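Local coordinates for epsin-3 (Saccharomyces cerevisiae, PDB 3ONK), which helps recruit clathrin to the Golgi network and endosomes, its ENTH domain being the part present here, and binds membranes enriched in phosphatidylinositol-3,5-bisphosphate, at residues K15-T20 and F53-E58; E47-I52 and E83-D88; K69-L74 and I114-R119; Y76-G81 and K121-L126; N91-I96 and E125-D130. All coordinates share one frame; numbering follows the deposited sequence.

Overall arrangement
All five contacts lie within the ENTH domain, a compact all-helical bundle in which each joins helices far apart in sequence. Contacts 1 and 2 share helix 42-57, and their centres are about 12 Å apart; Met51 and Ile52 of contact 2 pack on Val16 of contact 1. Contacts 3 and 4 follow one another along the same pair, helix 64-80 and helix 113-127, about 10 Å between centres, and Leu74 CD2 meets Leu123 CD2 at 3.7 Å. Contact 5 takes up the end of helix 113-127, its centre about 8 Å from that of contact 4. Phe53 reaches from contact 1 to Ser92, Leu95 and Ile96 of contact 5, although those centres are about 18 Å apart.

Contact 1: residues K15-T20 and F53-E58; sequences KVREAT and FRRFTE
At the edge of the Arg55 guanidinium, close to its plane, sits the hydroxyl of Thr20, while Val16 CG1 and the CA of Arg17 approach the same group obliquely. OG1 takes weak hydrogen bonds from both NE and NH2 of Arg55, each 3.2 Å long and bent to a little over 130° at the hydrogen, as expected when two neighbouring N-H groups share one acceptor. The hydroxyl gives its own proton to Val16 O, with OG1 2.9 Å from that oxygen, being donor and double acceptor at once; a threonine suits this place at the end of helix 11-19. In the helical bundle of the ENTH domain this ties that end to the last turn of helix 42-57, and Arg17 and Arg55 probably line the phosphoinositide headgroup site, as in epsin, with Thr20 holding Arg55 in place. Arg55 gets there because its chain bends at chi2 (55°) and again at chi3, crossing Thr20 almost squarely. Its NH2 lies 3.7 Å from Val16 CG1, a methyl of a buried valine that also packs on Ile48, Met51 and Ile52. The guanidinium planes of Arg17 and Arg55 stand 79° apart, with Arg17 NE 5.3 Å from Arg55 NH1, gathering positive charge.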
# COMPACT_ATOMS: atom_id res chain seq x y z
N LYS A 15 -2.69 4.02 12.85
CA LYS A 15 -3.67 3.38 12.00
C LYS A 15 -2.96 2.63 10.86
O LYS A 15 -3.27 1.46 10.59
CB LYS A 15 -4.65 4.41 11.44
CG LYS A 15 -5.69 4.90 12.44
CD LYS A 15 -6.74 5.76 11.75
CE LYS A 15 -7.98 5.93 12.61
NZ LYS A 15 -7.65 6.44 13.95
N VAL A 16 -2.01 3.30 10.22
CA VAL A 16 -1.21 2.67 9.17
C VAL A 16 -0.44 1.47 9.71
O VAL A 16 -0.37 0.42 9.06
CB VAL A 16 -0.22 3.65 8.52
CG1 VAL A 16 0.60 2.94 7.46
CG2 VAL A 16 -0.95 4.82 7.92
N ARG A 17 0.15 1.62 10.90
CA ARG A 17 0.85 0.51 11.53
C ARG A 17 -0.05 -0.70 11.70
O ARG A 17 0.33 -1.82 11.34
CB ARG A 17 1.45 0.92 12.89
CG ARG A 17 2.74 1.72 12.77
CD ARG A 17 3.46 1.84 14.11
NE ARG A 17 4.57 0.89 14.24
CZ ARG A 17 4.56 -0.18 15.03
NH1 ARG A 17 5.62 -0.98 15.09
NH2 ARG A 17 3.49 -0.44 15.78
N GLU A 18 -1.25 -0.48 12.23
CA GLU A 18 -2.24 -1.54 12.42
C GLU A 18 -2.66 -2.18 11.10
O GLU A 18 -2.77 -3.40 10.99
CB GLU A 18 -3.50 -1.02 13.15
CG GLU A 18 -4.67 -2.03 13.08
CD GLU A 18 -5.97 -1.56 13.75
OE1 GLU A 18 -6.04 -0.41 14.23
OE2 GLU A 18 -6.93 -2.36 13.78
N ALA A 19 -2.92 -1.35 10.10
CA ALA A 19 -3.32 -1.86 8.78
C ALA A 19 -2.24 -2.73 8.12
O ALA A 19 -2.51 -3.46 7.17
CB ALA A 19 -3.68 -0.72 7.87
N THR A 20 -1.00 -2.62 8.61
CA THR A 20 0.11 -3.36 8.02
C THR A 20 0.86 -4.22 9.04
O THR A 20 1.99 -4.63 8.79
CB THR A 20 1.11 -2.42 7.29
OG1 THR A 20 1.66 -1.47 8.22
CG2 THR A 20 0.40 -1.65 6.19
N PHE A 53 6.05 3.08 3.21
CA PHE A 53 7.25 2.67 2.50
C PHE A 53 8.33 2.12 3.44
O PHE A 53 9.17 1.33 3.01
CB PHE A 53 7.79 3.79 1.62
CG PHE A 53 6.84 4.19 0.52
CD1 PHE A 53 6.33 3.24 -0.36
CD2 PHE A 53 6.48 5.51 0.34
CE1 PHE A 53 5.46 3.61 -1.38
CE2 PHE A 53 5.60 5.89 -0.68
CZ PHE A 53 5.09 4.93 -1.54
N ARG A 54 8.29 2.52 4.71
CA ARG A 54 9.18 1.93 5.70
C ARG A 54 9.16 0.43 5.54
O ARG A 54 10.17 -0.24 5.69
CB ARG A 54 8.76 2.30 7.12
CG ARG A 54 9.00 3.76 7.44
CD ARG A 54 8.78 4.10 8.90
NE ARG A 54 9.02 5.52 9.13
CZ ARG A 54 10.22 6.05 9.32
NH1 ARG A 54 11.30 5.28 9.33
NH2 ARG A 54 10.34 7.36 9.51
N ARG A 55 7.98 -0.09 5.23
CA ARG A 55 7.79 -1.52 5.08
C ARG A 55 8.61 -2.11 3.92
O ARG A 55 9.27 -3.14 4.07
CB ARG A 55 6.30 -1.84 4.93
CG ARG A 55 5.66 -2.40 6.20
CD ARG A 55 5.88 -1.49 7.42
NE ARG A 55 4.69 -0.70 7.74
CZ ARG A 55 4.69 0.37 8.54
NH1 ARG A 55 5.82 0.80 9.10
NH2 ARG A 55 3.54 1.02 8.76
N PHE A 56 8.58 -1.43 2.77
CA PHE A 56 9.26 -1.91 1.56
C PHE A 56 10.75 -2.00 1.73
O PHE A 56 11.42 -2.78 1.04
CB PHE A 56 8.96 -0.99 0.37
CG PHE A 56 7.51 -0.86 0.07
CD1 PHE A 56 6.58 -1.64 0.74
CD2 PHE A 56 7.06 0.03 -0.88
CE1 PHE A 56 5.23 -1.52 0.46
CE2 PHE A 56 5.72 0.15 -1.16
CZ PHE A 56 4.80 -0.63 -0.49
N THR A 57 11.29 -1.21 2.63
CA THR A 57 12.74 -1.04 2.70
C THR A 57 13.43 -2.08 3.60
O THR A 57 14.64 -2.25 3.54
CB THR A 57 13.10 0.40 3.10
OG1 THR A 57 12.72 0.64 4.45
CG2 THR A 57 12.36 1.39 2.19
N GLU A 58 12.64 -2.80 4.39
CA GLU A 58 13.16 -3.93 5.15
C GLU A 58 13.05 -5.21 4.31
O GLU A 58 12.04 -5.91 4.37
CB GLU A 58 12.41 -4.10 6.47

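Contact 2: residues E47-I52 and E83-D88; sequences EILSMI and ERFIDD
No polar bond joins helices 47-52 and 83-88: Leu49 and Asp88 meet through carbon, and the shortest polar bond here is the helical one within the second segment, from Asp88 N to Arg84 O, at 2.9 Å. It holds the turn that presents Asp88 CB to Leu49 CD1, 3.8 Å away; the carboxylate takes no part in that touch. The same methyl, CD1, lies 3.8 Å from Phe85 CE2, so one leucine branch fills the angle between the aromatic ring and the aspartate. Leu49 and Phe85 lie alongside, pointing opposite ways. A Phe85 chi1 of 177° sets CG trans to the main-chain nitrogen, and the end of the ring comes close to helix 42-57, where Ile48 CG2 is also 4.2 Å from CE2. Both methyls approach this corner of the ring obliquely. A large flat ring suits this position, since together with Leu49 and Ile48 it bridges segment axes 11.3 Å apart and also packs on Leu74 and Leu77. This is helix-to-helix packing in the all-helical ENTH fold, joining helix 42-57 to helix 83-90.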
# COMPACT_ATOMS: atom_id res chain seq x y z
N GLU A 47 2.68 11.56 6.92
CA GLU A 47 2.78 10.51 7.94
C GLU A 47 2.50 9.14 7.36
O GLU A 47 3.22 8.18 7.63
CB GLU A 47 1.80 10.76 9.09
CG GLU A 47 2.15 11.96 9.93
CD GLU A 47 1.15 12.22 11.03
OE1 GLU A 47 1.24 13.30 11.63
OE2 GLU A 47 0.28 11.36 11.30
N ILE A 48 1.46 9.07 6.54
CA ILE A 48 1.02 7.82 5.92
C ILE A 48 2.08 7.32 4.97
O ILE A 48 2.40 6.13 4.95
CB ILE A 48 -0.30 8.04 5.12
CG1 ILE A 48 -1.45 8.46 6.05
CG2 ILE A 48 -0.69 6.80 4.36
CD1 ILE A 48 -2.64 9.00 5.30
N LEU A 49 2.62 8.24 4.18
CA LEU A 49 3.67 7.95 3.21
C LEU A 49 4.90 7.29 3.86
O LEU A 49 5.31 6.19 3.47
CB LEU A 49 4.09 9.26 2.55
CG LEU A 49 4.58 9.23 1.11
CD1 LEU A 49 3.41 9.01 0.15
CD2 LEU A 49 5.36 10.53 0.77
N SER A 50 5.51 7.98 4.82
CA SER A 50 6.63 7.44 5.58
C SER A 50 6.35 6.01 6.01
O SER A 50 7.10 5.09 5.69
CB SER A 50 6.85 8.27 6.83
OG SER A 50 6.81 9.65 6.51
N MET A 51 5.25 5.84 6.73
CA MET A 51 4.89 4.57 7.33
C MET A 51 4.75 3.45 6.30
O MET A 51 5.22 2.33 6.53
CB MET A 51 3.59 4.73 8.12
CG MET A 51 3.68 5.66 9.33
SD MET A 51 4.80 5.08 10.62
CE MET A 51 4.44 3.34 10.64
N ILE A 52 4.12 3.74 5.17
CA ILE A 52 3.85 2.70 4.18
C ILE A 52 5.12 2.18 3.53
O ILE A 52 5.27 0.98 3.32
CB ILE A 52 2.89 3.16 3.06
CG1 ILE A 52 1.46 3.23 3.57
CG2 ILE A 52 2.94 2.16 1.90
CD1 ILE A 52 0.41 3.30 2.44
N GLU A 83 -5.82 13.05 -4.65
CA GLU A 83 -5.03 13.12 -5.88
C GLU A 83 -3.57 13.46 -5.57
O GLU A 83 -2.64 12.99 -6.25
CB GLU A 83 -5.61 14.19 -6.79
CG GLU A 83 -5.24 14.05 -8.23
CD GLU A 83 -6.01 12.93 -8.89
OE1 GLU A 83 -7.26 13.01 -8.90
OE2 GLU A 83 -5.35 11.99 -9.39
N ARG A 84 -3.37 14.30 -4.56
CA ARG A 84 -2.03 14.72 -4.15
C ARG A 84 -1.22 13.53 -3.63
O ARG A 84 0.01 13.52 -3.71
CB ARG A 84 -2.12 15.83 -3.10
CG ARG A 84 -2.47 17.22 -3.70
CD ARG A 84 -3.06 18.19 -2.66
NE ARG A 84 -2.88 19.61 -3.01
CZ ARG A 84 -3.44 20.23 -4.05
NH1 ARG A 84 -4.23 19.58 -4.89
NH2 ARG A 84 -3.20 21.52 -4.26
N PHE A 85 -1.91 12.54 -3.08
CA PHE A 85 -1.24 11.35 -2.56
C PHE A 85 -0.67 10.47 -3.67
O PHE A 85 0.36 9.82 -3.49
CB PHE A 85 -2.22 10.53 -1.70
CG PHE A 85 -1.63 9.25 -1.19
CD1 PHE A 85 -1.87 8.05 -1.85
CD2 PHE A 85 -0.82 9.23 -0.07
CE1 PHE A 85 -1.33 6.87 -1.39
CE2 PHE A 85 -0.27 8.06 0.39
CZ PHE A 85 -0.53 6.88 -0.26
N ILE A 86 -1.37 10.42 -4.81
CA ILE A 86 -0.87 9.73 -6.01
C ILE A 86 0.37 10.46 -6.53
O ILE A 86 1.36 9.84 -6.91
CB ILE A 86 -1.92 9.72 -7.17
CG1 ILE A 86 -3.30 9.27 -6.69
CG2 ILE A 86 -1.42 8.91 -8.36
CD1 ILE A 86 -3.30 7.97 -5.96
N ASP A 87 0.28 11.79 -6.57
CA ASP A 87 1.43 12.62 -6.94
C ASP A 87 2.61 12.25 -6.03
O ASP A 87 3.70 11.93 -6.53
CB ASP A 87 1.10 14.12 -6.80
CG ASP A 87 0.14 14.62 -7.88
OD1 ASP A 87 -0.34 15.76 -7.76
OD2 ASP A 87 -0.12 13.88 -8.85
N ASP A 88 2.40 12.27 -4.72
CA ASP A 88 3.44 11.89 -3.76
C ASP A 88 4.01 10.50 -4.05
O ASP A 88 5.22 10.33 -4.16
CB ASP A 88 2.89 11.89 -2.34
CG ASP A 88 2.57 13.28 -1.83
OD1 ASP A 88 2.85 14.28 -2.54
OD2 ASP A 88 2.05 13.38 -0.71

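Contact 3: residues K69-L74 and I114-R119; sequences KALQLL and INVRTR
Apolar packing centres on Leu71, whose CD1 lies 3.6 Å from Arg119 CB and 4.0 Å from Val116 CG1. The same methyl rests 3.5 Å from the backbone oxygen Val116 O, a van der Waals touch. A leucine suits this buried site because its CD1 reaches far enough to touch both Val116 and Arg119, one turn apart. The axes of segments 69-74 and 114-119 run 24° apart, 10.2 Å at closest approach, a side-by-side pairing of helices 64-80 and 113-127 within the ENTH bundle. At the partly exposed side, the polar groups meet without a hydrogen bond across the contact. Arg119, bent at chi2 (-52°) and chi3, brings its guanidinium obliquely to the methylene CG of Gln72, with NH1 at 3.6 Å and NH2 at 3.7 Å from that carbon. The Gln72 amide stands 88° to the guanidinium plane, while Arg119 NH2 is hydrogen-bonded to Tyr68 OH. Without the arginine, as with an alanine here, Gln72 CG would probably lose its cover and the Tyr68 hydroxyl this partner. Leu71 also packs on Phe56 of helix 42-57.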
# COMPACT_ATOMS: atom_id res chain seq x y z
N LYS A 69 0.46 -6.45 2.96
CA LYS A 69 -0.58 -5.58 3.52
C LYS A 69 -0.36 -4.09 3.20
O LYS A 69 -1.32 -3.34 3.01
CB LYS A 69 -0.71 -5.83 5.02
CG LYS A 69 -1.18 -7.26 5.34
CD LYS A 69 -0.99 -7.65 6.81
CE LYS A 69 -2.21 -7.36 7.63
NZ LYS A 69 -2.05 -7.79 9.03
N ALA A 70 0.90 -3.67 3.13
CA ALA A 70 1.24 -2.32 2.68
C ALA A 70 0.86 -2.09 1.21
O ALA A 70 0.46 -0.98 0.82
CB ALA A 70 2.71 -2.05 2.89
N LEU A 71 1.00 -3.13 0.39
CA LEU A 71 0.59 -3.05 -1.02
C LEU A 71 -0.92 -2.91 -1.16
O LEU A 71 -1.40 -2.03 -1.88
CB LEU A 71 1.07 -4.27 -1.82
CG LEU A 71 2.59 -4.43 -2.03
CD1 LEU A 71 2.86 -5.73 -2.79
CD2 LEU A 71 3.19 -3.23 -2.78
N GLN A 72 -1.65 -3.78 -0.47
CA GLN A 72 -3.11 -3.71 -0.42
C GLN A 72 -3.58 -2.32 -0.01
O GLN A 72 -4.49 -1.78 -0.62
CB GLN A 72 -3.68 -4.72 0.57
CG GLN A 72 -3.63 -6.16 0.12
CD GLN A 72 -4.18 -7.10 1.17
OE1 GLN A 72 -3.62 -7.23 2.26
NE2 GLN A 72 -5.29 -7.77 0.84
N LEU A 73 -2.99 -1.76 1.04
CA LEU A 73 -3.36 -0.42 1.50
C LEU A 73 -3.11 0.63 0.43
O LEU A 73 -3.93 1.52 0.19
CB LEU A 73 -2.57 -0.04 2.76
CG LEU A 73 -2.83 1.34 3.36
CD1 LEU A 73 -4.32 1.60 3.61
CD2 LEU A 73 -2.04 1.51 4.66
N LEU A 74 -1.95 0.53 -0.22
CA LEU A 74 -1.53 1.52 -1.19
C LEU A 74 -2.42 1.44 -2.43
O LEU A 74 -2.72 2.45 -3.06
CB LEU A 74 -0.05 1.28 -1.53
CG LEU A 74 0.88 2.36 -2.08
CD1 LEU A 74 0.86 3.68 -1.31
CD2 LEU A 74 2.30 1.79 -2.13
N ILE A 114 5.32 -14.71 -4.66
CA ILE A 114 4.57 -14.56 -5.92
C ILE A 114 3.40 -13.57 -5.82
O ILE A 114 3.10 -12.85 -6.76
CB ILE A 114 4.13 -15.92 -6.50
CG1 ILE A 114 3.65 -15.73 -7.95
CG2 ILE A 114 3.09 -16.63 -5.60
CD1 ILE A 114 3.67 -17.01 -8.78
N ASN A 115 2.77 -13.52 -4.66
CA ASN A 115 1.69 -12.58 -4.42
C ASN A 115 2.17 -11.13 -4.36
O ASN A 115 1.51 -10.22 -4.87
CB ASN A 115 0.95 -12.96 -3.15
CG ASN A 115 0.32 -14.31 -3.25
OD1 ASN A 115 -0.32 -14.62 -4.26
ND2 ASN A 115 0.52 -15.15 -2.24
N VAL A 116 3.31 -10.93 -3.72
CA VAL A 116 3.90 -9.60 -3.62
C VAL A 116 4.24 -9.05 -5.00
O VAL A 116 3.93 -7.89 -5.31
CB VAL A 116 5.16 -9.60 -2.72
CG1 VAL A 116 5.89 -8.27 -2.82
CG2 VAL A 116 4.80 -9.94 -1.26
N ARG A 117 4.87 -9.88 -5.84
CA ARG A 117 5.32 -9.45 -7.17
C ARG A 117 4.16 -9.10 -8.08
O ARG A 117 4.19 -8.08 -8.76
CB ARG A 117 6.20 -10.51 -7.85
CG ARG A 117 7.44 -10.91 -7.07
CD ARG A 117 8.42 -11.67 -7.98
NE ARG A 117 7.89 -12.95 -8.42
CZ ARG A 117 7.95 -14.06 -7.69
NH1 ARG A 117 8.53 -14.04 -6.50
NH2 ARG A 117 7.45 -15.19 -8.15
N THR A 118 3.15 -9.97 -8.10
CA THR A 118 1.94 -9.74 -8.89
C THR A 118 1.14 -8.51 -8.41
O THR A 118 0.58 -7.78 -9.23
CB THR A 118 1.02 -10.99 -8.93
OG1 THR A 118 0.45 -11.22 -7.64
CG2 THR A 118 1.82 -12.22 -9.35
N ARG A 119 1.09 -8.28 -7.10
CA ARG A 119 0.46 -7.06 -6.59
C ARG A 119 1.26 -5.83 -6.99
O ARG A 119 0.71 -4.80 -7.36
CB ARG A 119 0.34 -7.07 -5.06
CG ARG A 119 -0.59 -8.10 -4.48
CD ARG A 119 -1.96 -8.03 -5.12
NE ARG A 119 -2.74 -6.88 -4.68
CZ ARG A 119 -3.67 -6.91 -3.72
NH1 ARG A 119 -4.34 -5.81 -3.41
NH2 ARG A 119 -3.93 -8.03 -3.07

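Contact 4: residues Y76-G81 and K121-L126; sequences YLIKHG and KALIEL
Helices 76-80 and 121-126 run in nearly the same direction, 25° apart with axes 11.3 Å from each other, where Ile78 faces Leu123 and Leu126. This is the second part of the pairing of helices 64-80 and 113-127 in the ENTH fold, and it is built of branched aliphatic residues. Ile78 uses both its branches: CG2 meets Leu126 CD2 at 3.6 Å, and CD1, at the end of the longer branch, meets Leu123 CD1 at 3.8 Å. With CG2 anti to the backbone N and CG1 beside it (chi1 -67°), the two arms separate, one reaching Leu126 and the other Leu123, a turn apart. Beta-branching suits a residue that must touch two partners from one helix position. Ile78 and Leu126 overlap side by side, their ends reversed, whereas Ile78 and Leu123 cross at a slant. Replacing Ile78 by an alanine would probably open a gap between the two leucines and leave both methyl groups poorly packed. Lys79, partly exposed, adds its extended aliphatic chain while its NZ forms a salt bridge with Asp75; Leu126 also packs on Lys132 and Glu136. On the Lys79 chain, it is CE that touches Leu126 CD2, at 4.2 Å.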
# COMPACT_ATOMS: atom_id res chain seq x y z
N TYR A 76 -5.63 0.58 -2.31
CA TYR A 76 -6.87 1.20 -1.88
C TYR A 76 -6.74 2.73 -1.92
O TYR A 76 -7.65 3.42 -2.34
CB TYR A 76 -7.24 0.72 -0.47
CG TYR A 76 -8.61 1.16 -0.01
CD1 TYR A 76 -9.73 0.36 -0.23
CD2 TYR A 76 -8.78 2.38 0.65
CE1 TYR A 76 -10.99 0.77 0.21
CE2 TYR A 76 -10.03 2.79 1.08
CZ TYR A 76 -11.12 1.99 0.86
OH TYR A 76 -12.36 2.42 1.29
N LEU A 77 -5.58 3.24 -1.50
CA LEU A 77 -5.39 4.68 -1.36
C LEU A 77 -5.31 5.36 -2.71
O LEU A 77 -5.77 6.48 -2.89
CB LEU A 77 -4.14 5.00 -0.55
CG LEU A 77 -4.17 4.62 0.93
CD1 LEU A 77 -2.85 4.98 1.60
CD2 LEU A 77 -5.34 5.29 1.66
N ILE A 78 -4.73 4.66 -3.68
CA ILE A 78 -4.69 5.17 -5.02
C ILE A 78 -6.10 5.26 -5.61
O ILE A 78 -6.40 6.17 -6.38
CB ILE A 78 -3.70 4.37 -5.87
CG1 ILE A 78 -2.28 4.65 -5.34
CG2 ILE A 78 -3.81 4.74 -7.34
CD1 ILE A 78 -1.27 3.63 -5.69
N LYS A 79 -6.99 4.37 -5.18
CA LYS A 79 -8.37 4.38 -5.65
C LYS A 79 -9.29 5.30 -4.84
O LYS A 79 -10.30 5.78 -5.36
CB LYS A 79 -8.95 2.96 -5.65
CG LYS A 79 -8.32 2.05 -6.70
CD LYS A 79 -8.62 0.58 -6.42
CE LYS A 79 -7.78 -0.33 -7.31
NZ LYS A 79 -8.00 -1.77 -7.00
N HIS A 80 -8.94 5.55 -3.59
CA HIS A 80 -9.85 6.29 -2.71
C HIS A 80 -9.28 7.61 -2.18
O HIS A 80 -10.03 8.51 -1.80
CB HIS A 80 -10.32 5.41 -1.53
CG HIS A 80 -10.99 4.14 -1.95
ND1 HIS A 80 -12.36 4.01 -2.08
CD2 HIS A 80 -10.47 2.93 -2.27
CE1 HIS A 80 -12.65 2.78 -2.48
NE2 HIS A 80 -11.52 2.10 -2.60
N GLY A 81 -7.95 7.70 -2.16
CA GLY A 81 -7.24 8.78 -1.49
C GLY A 81 -7.14 10.04 -2.32
O GLY A 81 -7.61 10.08 -3.44
N LYS A 121 3.45 -5.41 -9.48
CA LYS A 121 3.30 -5.18 -10.92
C LYS A 121 1.97 -4.49 -11.26
O LYS A 121 1.93 -3.59 -12.10
CB LYS A 121 3.47 -6.48 -11.71
CG LYS A 121 4.90 -7.03 -11.68
CD LYS A 121 5.02 -8.26 -12.58
CE LYS A 121 6.12 -9.21 -12.10
NZ LYS A 121 5.53 -10.48 -11.54
N ALA A 122 0.89 -4.92 -10.61
CA ALA A 122 -0.42 -4.31 -10.87
C ALA A 122 -0.46 -2.85 -10.39
O ALA A 122 -0.93 -1.96 -11.10
CB ALA A 122 -1.53 -5.12 -10.21
N LEU A 123 0.05 -2.61 -9.19
CA LEU A 123 0.08 -1.27 -8.64
C LEU A 123 0.91 -0.33 -9.52
O LEU A 123 0.54 0.83 -9.70
CB LEU A 123 0.67 -1.28 -7.23
CG LEU A 123 0.39 -0.02 -6.42
CD1 LEU A 123 -0.99 -0.14 -5.79
CD2 LEU A 123 1.43 0.16 -5.35
N ILE A 124 2.03 -0.80 -10.05
CA ILE A 124 2.89 0.07 -10.83
C ILE A 124 2.23 0.38 -12.17
O ILE A 124 2.28 1.51 -12.66
CB ILE A 124 4.31 -0.51 -11.02
CG1 ILE A 124 5.09 -0.43 -9.70
CG2 ILE A 124 5.06 0.24 -12.11
CD1 ILE A 124 6.34 -1.31 -9.65
N GLU A 125 1.58 -0.62 -12.74
CA GLU A 125 0.80 -0.40 -13.94
C GLU A 125 -0.26 0.66 -13.63
O GLU A 125 -0.43 1.60 -14.39
CB GLU A 125 0.15 -1.70 -14.40
CG GLU A 125 -0.39 -1.67 -15.79
CD GLU A 125 -1.22 -2.89 -16.10
OE1 GLU A 125 -1.84 -3.44 -15.16
OE2 GLU A 125 -1.26 -3.30 -17.29
N LEU A 126 -0.95 0.50 -12.49
CA LEU A 126 -1.98 1.47 -12.08
C LEU A 126 -1.41 2.87 -11.92
O LEU A 126 -1.85 3.81 -12.58
CB LEU A 126 -2.67 1.04 -10.77
CG LEU A 126 -3.80 1.96 -10.26
CD1 LEU A 126 -4.95 2.05 -11.27
CD2 LEU A 126 -4.32 1.54 -8.87

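Contact 5: residues N91-I96 and E125-D130; sequences NSINLI and ELLSDD
Leu127 is the residue this contact covers most, and its CD1 methyl meets both Ile93 and Ile96. Ile93 comes next: its CD1 lies only 3.3 Å from Leu127 CD1, tighter than usual for two carbons, and 3.9 Å from Leu127 CB, so the isoleucine end rests along the leucine chain instead of touching one methyl alone. The Leu127 chi1 of -99° lies off the staggered values, which may reflect this tight fit. Ile96, one turn further along helix 93-97, adds its CD1 to the same leucine methyl at 3.8 Å, crossing at a slant. Its first torsion (-58°) sets CG1 beside the backbone N, and CD1 at the end of that arm reaches Leu127. Isoleucines separated by three positions fall on one side of a helix, which is why both can face a single leucine. Around them Leu127 also packs on Ile86, Thr89 and Ile78, and Ile96 on Phe53, Val120 and Ile124, so the short helix 93-97 is joined to the end of helix 113-127 and to the bundle interior. Polar bonding lies at the margin: Arg90 donates to Leu127 O and makes a salt bridge with Asp130. Across the two segments themselves the contact is carbon against carbon, mostly methyls, which implies that shape and exclusion of water, with no directional bond, hold them together.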
# COMPACT_ATOMS: atom_id res chain seq x y z
N ASN A 91 6.49 9.85 -6.89
CA ASN A 91 7.87 10.23 -6.59
C ASN A 91 8.70 9.09 -5.97
O ASN A 91 9.90 9.23 -5.77
CB ASN A 91 7.92 11.47 -5.68
CG ASN A 91 7.36 12.72 -6.36
OD1 ASN A 91 7.34 12.81 -7.59
ND2 ASN A 91 6.90 13.69 -5.57
N SER A 92 8.03 7.97 -5.69
CA SER A 92 8.66 6.82 -5.05
C SER A 92 8.53 5.53 -5.87
O SER A 92 8.70 4.45 -5.32
CB SER A 92 8.02 6.56 -3.68
OG SER A 92 8.23 7.64 -2.79
N ILE A 93 8.21 5.64 -7.16
CA ILE A 93 8.05 4.47 -8.03
C ILE A 93 9.30 3.60 -7.98
O ILE A 93 9.23 2.37 -7.95
CB ILE A 93 7.80 4.85 -9.51
CG1 ILE A 93 6.46 5.55 -9.69
CG2 ILE A 93 7.77 3.61 -10.38
CD1 ILE A 93 5.26 4.59 -9.61
N ASN A 94 10.45 4.27 -7.97
CA ASN A 94 11.76 3.64 -7.86
C ASN A 94 11.83 2.61 -6.73
O ASN A 94 12.22 1.46 -6.94
CB ASN A 94 12.82 4.74 -7.64
CG ASN A 94 12.22 6.02 -7.00
OD1 ASN A 94 11.71 6.91 -7.71
ND2 ASN A 94 12.28 6.11 -5.67
N LEU A 95 11.46 3.05 -5.54
CA LEU A 95 11.49 2.24 -4.33
C LEU A 95 10.47 1.10 -4.43
O LEU A 95 10.73 -0.01 -3.97
CB LEU A 95 11.17 3.14 -3.13
CG LEU A 95 11.51 2.77 -1.68
CD1 LEU A 95 10.32 3.05 -0.78
CD2 LEU A 95 11.97 1.32 -1.51
N ILE A 96 9.32 1.37 -5.03
CA ILE A 96 8.28 0.37 -5.16
C ILE A 96 8.75 -0.75 -6.08
O ILE A 96 8.50 -1.94 -5.81
CB ILE A 96 6.98 1.00 -5.69
CG1 ILE A 96 6.52 2.13 -4.76
CG2 ILE A 96 5.89 -0.04 -5.89
CD1 ILE A 96 5.29 2.87 -5.25
N GLU A 125 1.58 -0.62 -12.74
CA GLU A 125 0.80 -0.40 -13.94
C GLU A 125 -0.26 0.66 -13.63
O GLU A 125 -0.43 1.60 -14.39
CB GLU A 125 0.15 -1.70 -14.40
CG GLU A 125 -0.39 -1.67 -15.79
CD GLU A 125 -1.22 -2.89 -16.10
OE1 GLU A 125 -1.84 -3.44 -15.16
OE2 GLU A 125 -1.26 -3.30 -17.29
N LEU A 126 -0.95 0.50 -12.49
CA LEU A 126 -1.98 1.47 -12.08
C LEU A 126 -1.41 2.87 -11.92
O LEU A 126 -1.85 3.81 -12.58
CB LEU A 126 -2.67 1.04 -10.77
CG LEU A 126 -3.80 1.96 -10.26
CD1 LEU A 126 -4.95 2.05 -11.27
CD2 LEU A 126 -4.32 1.54 -8.87
N LEU A 127 -0.40 3.00 -11.06
CA LEU A 127 0.18 4.30 -10.72
C LEU A 127 0.62 5.11 -11.93
O LEU A 127 0.52 6.33 -11.92
CB LEU A 127 1.40 4.13 -9.82
CG LEU A 127 1.26 4.32 -8.32
CD1 LEU A 127 2.60 4.01 -7.71
CD2 LEU A 127 0.81 5.72 -7.93
N SER A 128 1.14 4.43 -12.95
CA SER A 128 1.76 5.11 -14.08
C SER A 128 0.81 5.35 -15.26
O SER A 128 1.23 5.73 -16.34
CB SER A 128 3.00 4.35 -14.55
OG SER A 128 2.63 3.15 -15.21
N ASP A 129 -0.48 5.15 -15.03
CA ASP A 129 -1.46 5.28 -16.11
C ASP A 129 -2.67 6.12 -15.70
O ASP A 129 -3.56 5.64 -15.00
CB ASP A 129 -1.92 3.89 -16.57
CG ASP A 129 -2.84 3.96 -17.76
OD1 ASP A 129 -3.15 5.08 -18.20
OD2 ASP A 129 -3.24 2.89 -18.27
N ASP A 130 -2.70 7.38 -16.14
CA ASP A 130 -3.82 8.27 -15.80
C ASP A 130 -5.18 7.68 -16.21
O ASP A 130 -6.19 7.91 -15.56
CB ASP A 130 -3.63 9.66 -16.43
CG ASP A 130 -2.64 10.54 -15.64
OD1 ASP A 130 -2.16 10.16 -14.55
OD2 ASP A 130 -2.34 11.65 -16.12